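Local coordinates for dTDP-glucose 4,6-dehydratase (Klebsiella pneumoniae, PDB 5U4Q), which probably catalyses the NAD-dependent dehydration of dTDP-glucose to its 4-keto-6-deoxy sugar, holding the dinucleotide on a Rossmann fold, at residues 5-10 with 29-34; 34-39 with 57-62. One frame throughout, in Å; residues are numbered along the deposited sequence.

Contact 1: residues 5-10 with 29-34; sequences KFLVTG and NVVGID. With NAD (nicotinamide-adenine-dinucleotide), chain C.
Thr9 and Ile33 lie side by side near the C-terminal ends of two parallel strands, the methyl CG2 of Thr9 3.8 Å from CD1 of Ile33. Ile33 CG1 sits between its own backbone N and carbonyl carbon (chi1 67°), a rotation that lays the ethyl arm alongside Thr9 while CG2 faces the tip of Leu7, 4.1 Å from its CD1. On the reverse face CG2 of Val8 meets CG1 of Val30 at 3.8 Å, and Gly32 adds no side chain there. A regular ladder joins the backbones: Phe6 N to Asn29 O (2.9 Å), Val31 N to Phe6 O, Val8 N to Val31 O, and Ile33 N to Val8 O. It ends in a weak bond from Gly10 N to Ile33 O.

The N-terminal end is looser. Lys5 CG and Asn29 CB approach only to 4.1 Å, both residues are partly exposed, and the lysine leads away to a salt bridge with Glu77.

At the C-terminal end the contact opens onto NAD. Asp34 accepts both hydroxyls of the adenosine ribose, O2B on OD1 (2.5 Å) and O3B on OD2 (2.7 Å), the acidic signature of NAD-binding Rossmann folds. Gly10, with positive phi (73°), starts the glycine-rich turn and brings its CA within 3.6 Å of ribose O4B.

Strands 5-9 and 29-34 form a beta-alpha-beta unit with helix 14-25, whose Leu23 packs on Phe6, Val8 and Val30; helix 67-77 lies against Leu7, Val31 and Ile33, and strand 81-84 continues the sheet beyond strand 5-9.

Contact 2: residues 34-39 with 57-62; sequences DNMNDY and FHFQQL. With NAD (nicotinamide-adenine-dinucleotide), chain C.
Met36, a selenomethionine here, and Phe59 form the nonpolar part of the contact: SE lies 4.0 Å from ring atom CZ and approaches the ring obliquely, a Met-aromatic contact. Bends at chi2 and chi3 fold the chain back so that the selenium reaches the ring. The same ring receives CB of Asp34 at its edge, in plane, 3.8 Å from CE1. CG of Met36 also rests 3.9 Å from CD of Gln61, the two side chains crossing at about a right angle.

Backbone bonds are few. Leu62 N donates to Asp34 O at 3.2 Å from above the carbonyl plane, and a weak bond runs from Asp34 N to Gln60 O, so the parallel pairing fades as the chain leaves strand 29-34.

Turn bonds shape the loop. Asp34 OD1 takes Met36 N through its anti lone pair (2.8 Å), and Asn37 OD1 takes Tyr39 N (2.9 Å), making two successive Asx turns.

Cofactor contacts gather round adenine. With CG of Asn35 between its backbone N and carbonyl carbon (chi1 72°), the flat amide lies over one face of the base, ND2 being 3.3 Å from NAD C6A; Asp63 holds that nitrogen by a hydrogen bond. Asn35 N comes within 3.1 Å of adenine N3A, well out of the base plane on the amide's side, and Leu62 O adjoins C2A. Asn37 ND2 lies over the same face, above C8A of the imidazole ring.

A loop following the second strand, with the end of the third beside it, is the usual adenosine-binding corner of a Rossmann fold.

How the contacts relate
Contact 1 is a buried pairing inside the parallel sheet, whereas contact 2 lies at the surface, where the same strand runs out into a loop. Strand 29-34 serves both: it pairs with strand 5-9 on one side and strand 57-61 on the other, Gly32 probably bonding through N and O to His58 and Gln60. Asp34 belongs to both contacts and marks the change of chemistry. Before it, branched aliphatic side chains and a regular ladder prevail; from it onward come Asx turns, amides and a selenium-aromatic contact. Both meet NAD, contact 1 at the adenosine ribose and contact 2 also at the adenine.

Contact 1: residues 5-10 with 29-34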
loop_
_atom_site.group_PDB
_atom_site.type_symbol
_atom_site.label_atom_id
_atom_site.label_comp_id
_atom_site.label_asym_id
_atom_site.label_seq_id
_atom_site.Cartn_x
_atom_site.Cartn_y
_atom_site.Cartn_z
ATOM N N LYS A 5 21.675 -15.926 12.551
ATOM C CA LYS A 5 20.315 -16.056 13.075
ATOM C C LYS A 5 19.308 -15.407 12.102
ATOM O O LYS A 5 19.417 -14.227 11.731
ATOM C CB LYS A 5 20.178 -15.445 14.475
ATOM C CG LYS A 5 18.867 -15.821 15.159
ATOM C CD LYS A 5 18.616 -15.065 16.449
ATOM C CE LYS A 5 19.497 -15.536 17.583
ATOM N NZ LYS A 5 19.288 -14.701 18.814
ATOM N N PHE A 6 18.327 -16.202 11.699
ATOM C CA PHE A 6 17.280 -15.764 10.814
ATOM C C PHE A 6 15.933 -15.726 11.540
ATOM O O PHE A 6 15.613 -16.613 12.337
ATOM C CB PHE A 6 17.089 -16.781 9.684
ATOM C CG PHE A 6 18.222 -16.880 8.706
ATOM C CD1 PHE A 6 19.345 -17.595 8.998
ATOM C CD2 PHE A 6 18.090 -16.341 7.427
ATOM C CE1 PHE A 6 20.373 -17.711 8.082
ATOM C CE2 PHE A 6 19.102 -16.472 6.505
ATOM C CZ PHE A 6 20.260 -17.142 6.847
ATOM N N LEU A 7 15.135 -14.721 11.228
ATOM C CA LEU A 7 13.730 -14.703 11.603
ATOM C C LEU A 7 12.937 -15.204 10.392
ATOM O O LEU A 7 13.119 -14.680 9.292
ATOM C CB LEU A 7 13.239 -13.285 11.881
ATOM C CG LEU A 7 11.744 -13.089 12.135
ATOM C CD1 LEU A 7 11.267 -13.956 13.310
ATOM C CD2 LEU A 7 11.411 -11.615 12.359
ATOM N N VAL A 8 12.059 -16.175 10.612
ATOM C CA VAL A 8 11.130 -16.625 9.576
ATOM C C VAL A 8 9.735 -16.329 10.110
ATOM O O VAL A 8 9.285 -16.952 11.073
ATOM C CB VAL A 8 11.275 -18.124 9.255
ATOM C CG1 VAL A 8 10.225 -18.577 8.230
ATOM C CG2 VAL A 8 12.669 -18.445 8.778
ATOM N N THR A 9 9.016 -15.399 9.489
ATOM C CA THR A 9 7.642 -15.137 9.897
ATOM C C THR A 9 6.725 -16.029 9.091
ATOM O O THR A 9 7.060 -16.446 7.977
ATOM C CB THR A 9 7.240 -13.673 9.751
ATOM O OG1 THR A 9 6.970 -13.364 8.382
ATOM C CG2 THR A 9 8.317 -12.765 10.328
ATOM N N GLY A 10 5.597 -16.394 9.683
ATOM C CA GLY A 10 4.687 -17.320 9.005
ATOM C C GLY A 10 5.281 -18.715 9.015
ATOM O O GLY A 10 4.975 -19.530 8.144
ATOM N N ASN A 29 20.692 -20.755 12.985
ATOM C CA ASN A 29 19.780 -20.512 14.080
ATOM C C ASN A 29 18.548 -19.832 13.481
ATOM O O ASN A 29 18.674 -18.930 12.644
ATOM C CB ASN A 29 20.440 -19.615 15.128
ATOM C CG ASN A 29 21.618 -20.295 15.812
ATOM O OD1 ASN A 29 21.581 -21.488 16.118
ATOM N ND2 ASN A 29 22.672 -19.535 16.044
ATOM N N VAL A 30 17.367 -20.301 13.852
ATOM C CA VAL A 30 16.123 -19.767 13.321
ATOM C C VAL A 30 15.123 -19.518 14.406
ATOM O O VAL A 30 14.924 -20.374 15.270
ATOM C CB VAL A 30 15.495 -20.775 12.332
ATOM C CG1 VAL A 30 14.152 -20.277 11.816
ATOM C CG2 VAL A 30 16.445 -21.048 11.186
ATOM N N VAL A 31 14.496 -18.349 14.383
ATOM C CA VAL A 31 13.353 -18.072 15.218
ATOM C C VAL A 31 12.174 -17.988 14.246
ATOM O O VAL A 31 12.226 -17.243 13.255
ATOM C CB VAL A 31 13.472 -16.760 16.005
ATOM C CG1 VAL A 31 12.190 -16.471 16.765
ATOM C CG2 VAL A 31 14.690 -16.832 16.932
ATOM N N GLY A 32 11.153 -18.767 14.529
ATOM C CA GLY A 32 9.918 -18.772 13.741
ATOM C C GLY A 32 8.821 -18.115 14.544
ATOM O O GLY A 32 8.731 -18.324 15.762
ATOM N N ILE A 33 8.009 -17.270 13.894
ATOM C CA ILE A 33 6.830 -16.718 14.530
ATOM C C ILE A 33 5.603 -16.969 13.661
ATOM O O ILE A 33 5.721 -17.087 12.435
ATOM C CB ILE A 33 6.969 -15.219 14.873
ATOM C CG1 ILE A 33 7.045 -14.337 13.624
ATOM C CG2 ILE A 33 8.180 -14.994 15.762
ATOM C CD1 ILE A 33 6.940 -12.853 13.916
ATOM N N ASP A 34 4.436 -17.079 14.301
ATOM C CA ASP A 34 3.185 -17.281 13.615
ATOM C C ASP A 34 2.107 -17.016 14.646
ATOM O O ASP A 34 2.326 -17.274 15.816
ATOM C CB ASP A 34 3.133 -18.722 13.106
ATOM C CG ASP A 34 2.155 -18.906 11.975
ATOM O OD1 ASP A 34 0.924 -18.764 12.210
ATOM O OD2 ASP A 34 2.634 -19.206 10.847
HETATM P PA NAD C . 0.090 -19.765 4.733
HETATM O O1A NAD C . 0.237 -21.238 4.728
HETATM O O2A NAD C . -1.244 -19.121 5.056
HETATM O O5B NAD C . 1.234 -19.172 5.709
HETATM C C5B NAD C . 1.231 -17.858 6.250
HETATM C C4B NAD C . 1.350 -17.973 7.761
HETATM O O4B NAD C . 1.280 -16.616 8.238
HETATM C C3B NAD C . 0.218 -18.760 8.406
HETATM O O3B NAD C . 0.641 -19.933 9.118
HETATM C C2B NAD C . -0.455 -17.715 9.297
HETATM O O2B NAD C . -0.923 -18.253 10.549
HETATM C C1B NAD C . 0.595 -16.619 9.465
HETATM N N9A NAD C . 0.021 -15.290 9.732
HETATM C C8A NAD C . -0.956 -14.668 9.033
HETATM N N7A NAD C . -1.240 -13.485 9.582
HETATM C C5A NAD C . -0.424 -13.329 10.637
HETATM C C6A NAD C . -0.246 -12.299 11.680
HETATM N N6A NAD C . -0.960 -11.182 11.695
HETATM N N1A NAD C . 0.688 -12.544 12.600
HETATM C C2A NAD C . 1.427 -13.662 12.631
HETATM N N3A NAD C . 1.299 -14.657 11.730
HETATM C C4A NAD C . 0.387 -14.518 10.731
HETATM O O3 NAD C . 0.482 -19.126 3.305
HETATM P PN NAD C . 1.806 -19.350 2.417
HETATM O O1N NAD C . 2.860 -20.089 3.131
HETATM O O2N NAD C . 1.263 -19.795 1.060
HETATM O O5D NAD C . 2.229 -17.823 2.245
HETATM C C5D NAD C . 3.492 -17.272 2.605
HETATM C C4D NAD C . 3.579 -15.916 1.924
HETATM O O4D NAD C . 3.723 -16.098 0.496
HETATM C C3D NAD C . 2.409 -14.955 2.096
HETATM O O3D NAD C . 2.945 -13.640 2.261
HETATM C C2D NAD C . 1.671 -15.002 0.779
HETATM O O2D NAD C . 0.998 -13.768 0.453
HETATM C C1D NAD C . 2.782 -15.297 -0.209
HETATM N N1N NAD C . 2.305 -16.035 -1.395
HETATM C C2N NAD C . 2.092 -17.371 -1.395
HETATM C C3N NAD C . 1.640 -18.042 -2.545
HETATM C C7N NAD C . 1.374 -19.551 -2.623
HETATM O O7N NAD C . 1.139 -20.072 -3.723
HETATM N N7N NAD C . 1.339 -20.348 -1.542
HETATM C C4N NAD C . 1.379 -17.307 -3.680
HETATM C C5N NAD C . 1.588 -15.935 -3.662
HETATM C C6N NAD C . 2.031 -15.306 -2.504
#

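Contact 2: residues 34-39 with 57-62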
loop_
_atom_site.group_PDB
_atom_site.type_symbol
_atom_site.label_atom_id
_atom_site.label_comp_id
_atom_site.label_asym_id
_atom_site.label_seq_id
_atom_site.Cartn_x
_atom_site.Cartn_y
_atom_site.Cartn_z
ATOM N N ASP A 34 4.436 -17.079 14.301
ATOM C CA ASP A 34 3.185 -17.281 13.615
ATOM C C ASP A 34 2.107 -17.016 14.646
ATOM O O ASP A 34 2.326 -17.274 15.816
ATOM C CB ASP A 34 3.133 -18.722 13.106
ATOM C CG ASP A 34 2.155 -18.906 11.975
ATOM O OD1 ASP A 34 0.924 -18.764 12.210
ATOM O OD2 ASP A 34 2.634 -19.206 10.847
ATOM N N ASN A 35 0.961 -16.522 14.215
ATOM C CA ASN A 35 -0.147 -16.336 15.159
ATOM C C ASN A 35 -1.104 -17.514 15.216
ATOM O O ASN A 35 -2.102 -17.454 15.949
ATOM C CB ASN A 35 -0.880 -15.015 14.910
ATOM C CG ASN A 35 -1.724 -15.006 13.651
ATOM O OD1 ASN A 35 -1.713 -15.947 12.856
ATOM N ND2 ASN A 35 -2.488 -13.931 13.479
HETATM N N MSE A 36 -0.824 -18.568 14.443
HETATM C CA MSE A 36 -1.625 -19.804 14.454
HETATM C C MSE A 36 -3.071 -19.503 14.180
HETATM O O MSE A 36 -3.956 -20.087 14.799
HETATM C CB MSE A 36 -1.455 -20.551 15.793
HETATM C CG MSE A 36 0.007 -20.760 16.175
HETATM SE SE MSE A 36 0.993 -21.801 14.828
HETATM C CE MSE A 36 0.295 -23.588 15.202
ATOM N N ASN A 37 -3.344 -18.597 13.244
ATOM C CA ASN A 37 -4.748 -18.242 12.980
ATOM C C ASN A 37 -5.484 -19.397 12.320
ATOM O O ASN A 37 -4.866 -20.314 11.762
ATOM C CB ASN A 37 -4.897 -16.938 12.192
ATOM C CG ASN A 37 -4.502 -17.070 10.725
ATOM O OD1 ASN A 37 -4.965 -17.968 10.028
ATOM N ND2 ASN A 37 -3.661 -16.161 10.242
ATOM N N ASP A 38 -6.815 -19.347 12.385
ATOM C CA ASP A 38 -7.627 -20.428 11.846
ATOM C C ASP A 38 -8.142 -20.241 10.417
ATOM O O ASP A 38 -9.176 -20.811 10.066
ATOM C CB ASP A 38 -8.776 -20.783 12.828
ATOM C CG ASP A 38 -9.785 -19.673 13.009
ATOM O OD1 ASP A 38 -9.688 -18.616 12.345
ATOM O OD2 ASP A 38 -10.714 -19.881 13.839
ATOM N N TYR A 39 -7.439 -19.467 9.588
ATOM C CA TYR A 39 -7.861 -19.298 8.191
ATOM C C TYR A 39 -8.028 -20.682 7.549
ATOM O O TYR A 39 -8.919 -20.896 6.712
ATOM C CB TYR A 39 -6.884 -18.415 7.406
ATOM C CG TYR A 39 -7.163 -18.420 5.917
ATOM C CD1 TYR A 39 -8.220 -17.690 5.374
ATOM C CD2 TYR A 39 -6.386 -19.178 5.063
ATOM C CE1 TYR A 39 -8.479 -17.714 4.009
ATOM C CE2 TYR A 39 -6.633 -19.210 3.702
ATOM C CZ TYR A 39 -7.681 -18.480 3.174
ATOM O OH TYR A 39 -7.920 -18.515 1.812
ATOM N N PHE A 57 16.198 -24.107 16.669
ATOM C CA PHE A 57 14.909 -23.481 16.369
ATOM C C PHE A 57 14.184 -23.095 17.624
ATOM O O PHE A 57 14.141 -23.870 18.583
ATOM C CB PHE A 57 14.006 -24.424 15.572
ATOM C CG PHE A 57 12.666 -23.836 15.214
ATOM C CD1 PHE A 57 12.580 -22.842 14.251
ATOM C CD2 PHE A 57 11.490 -24.249 15.852
ATOM C CE1 PHE A 57 11.357 -22.275 13.923
ATOM C CE2 PHE A 57 10.259 -23.704 15.499
ATOM C CZ PHE A 57 10.201 -22.699 14.535
ATOM N N HIS A 58 13.603 -21.904 17.607
ATOM C CA HIS A 58 12.738 -21.433 18.671
ATOM C C HIS A 58 11.502 -20.825 18.036
ATOM O O HIS A 58 11.619 -20.067 17.079
ATOM C CB HIS A 58 13.414 -20.391 19.533
ATOM C CG HIS A 58 14.515 -20.939 20.384
ATOM N ND1 HIS A 58 15.842 -20.891 20.006
ATOM C CD2 HIS A 58 14.487 -21.562 21.587
ATOM C CE1 HIS A 58 16.584 -21.448 20.950
ATOM N NE2 HIS A 58 15.786 -21.865 21.917
ATOM N N PHE A 59 10.346 -21.151 18.586
ATOM C CA PHE A 59 9.086 -20.643 18.107
ATOM C C PHE A 59 8.443 -19.708 19.095
ATOM O O PHE A 59 8.488 -19.959 20.321
ATOM C CB PHE A 59 8.094 -21.771 17.823
ATOM C CG PHE A 59 6.738 -21.278 17.403
ATOM C CD1 PHE A 59 6.555 -20.734 16.146
ATOM C CD2 PHE A 59 5.666 -21.326 18.272
ATOM C CE1 PHE A 59 5.326 -20.261 15.755
ATOM C CE2 PHE A 59 4.423 -20.842 17.881
ATOM C CZ PHE A 59 4.265 -20.316 16.618
ATOM N N GLN A 60 7.849 -18.626 18.587
ATOM C CA GLN A 60 7.074 -17.690 19.414
ATOM C C GLN A 60 5.741 -17.409 18.725
ATOM O O GLN A 60 5.720 -16.998 17.555
ATOM C CB GLN A 60 7.831 -16.380 19.651
ATOM C CG GLN A 60 9.148 -16.543 20.388
ATOM C CD GLN A 60 9.825 -15.216 20.699
ATOM O OE1 GLN A 60 9.216 -14.152 20.606
ATOM N NE2 GLN A 60 11.097 -15.281 21.082
ATOM N N GLN A 61 4.631 -17.657 19.426
ATOM C CA GLN A 61 3.323 -17.345 18.901
ATOM C C GLN A 61 3.184 -15.855 19.115
ATOM O O GLN A 61 3.187 -15.360 20.263
ATOM C CB GLN A 61 2.218 -18.138 19.595
ATOM C CG GLN A 61 0.865 -17.817 19.000
ATOM C CD GLN A 61 -0.265 -18.711 19.459
ATOM O OE1 GLN A 61 -0.048 -19.803 19.962
ATOM N NE2 GLN A 61 -1.487 -18.256 19.234
ATOM N N LEU A 62 3.108 -15.120 18.017
ATOM C CA LEU A 62 3.142 -13.675 18.039
ATOM C C LEU A 62 2.411 -13.162 16.826
ATOM O O LEU A 62 2.555 -13.734 15.727
ATOM C CB LEU A 62 4.607 -13.223 17.968
ATOM C CG LEU A 62 4.974 -11.767 17.998
ATOM C CD1 LEU A 62 4.519 -11.119 19.286
ATOM C CD2 LEU A 62 6.484 -11.646 17.861
HETATM P PA NAD C . 0.090 -19.765 4.733
HETATM O O1A NAD C . 0.237 -21.238 4.728
HETATM O O2A NAD C . -1.244 -19.121 5.056
HETATM O O5B NAD C . 1.234 -19.172 5.709
HETATM C C5B NAD C . 1.231 -17.858 6.250
HETATM C C4B NAD C . 1.350 -17.973 7.761
HETATM O O4B NAD C . 1.280 -16.616 8.238
HETATM C C3B NAD C . 0.218 -18.760 8.406
HETATM O O3B NAD C . 0.641 -19.933 9.118
HETATM C C2B NAD C . -0.455 -17.715 9.297
HETATM O O2B NAD C . -0.923 -18.253 10.549
HETATM C C1B NAD C . 0.595 -16.619 9.465
HETATM N N9A NAD C . 0.021 -15.290 9.732
HETATM C C8A NAD C . -0.956 -14.668 9.033
HETATM N N7A NAD C . -1.240 -13.485 9.582
HETATM C C5A NAD C . -0.424 -13.329 10.637
HETATM C C6A NAD C . -0.246 -12.299 11.680
HETATM N N6A NAD C . -0.960 -11.182 11.695
HETATM N N1A NAD C . 0.688 -12.544 12.600
HETATM C C2A NAD C . 1.427 -13.662 12.631
HETATM N N3A NAD C . 1.299 -14.657 11.730
HETATM C C4A NAD C . 0.387 -14.518 10.731
HETATM O O3 NAD C . 0.482 -19.126 3.305
HETATM P PN NAD C . 1.806 -19.350 2.417
HETATM O O1N NAD C . 2.860 -20.089 3.131
HETATM O O2N NAD C . 1.263 -19.795 1.060
HETATM O O5D NAD C . 2.229 -17.823 2.245
HETATM C C5D NAD C . 3.492 -17.272 2.605
HETATM C C4D NAD C . 3.579 -15.916 1.924
HETATM O O4D NAD C . 3.723 -16.098 0.496
HETATM C C3D NAD C . 2.409 -14.955 2.096
HETATM O O3D NAD C . 2.945 -13.640 2.261
HETATM C C2D NAD C . 1.671 -15.002 0.779
HETATM O O2D NAD C . 0.998 -13.768 0.453
HETATM C C1D NAD C . 2.782 -15.297 -0.209
HETATM N N1N NAD C . 2.305 -16.035 -1.395
HETATM C C2N NAD C . 2.092 -17.371 -1.395
HETATM C C3N NAD C . 1.640 -18.042 -2.545
HETATM C C7N NAD C . 1.374 -19.551 -2.623
HETATM O O7N NAD C . 1.139 -20.072 -3.723
HETATM N N7N NAD C . 1.339 -20.348 -1.542
HETATM C C4N NAD C . 1.379 -17.307 -3.680
HETATM C C5N NAD C . 1.588 -15.935 -3.662
HETATM C C6N NAD C . 2.031 -15.306 -2.504
#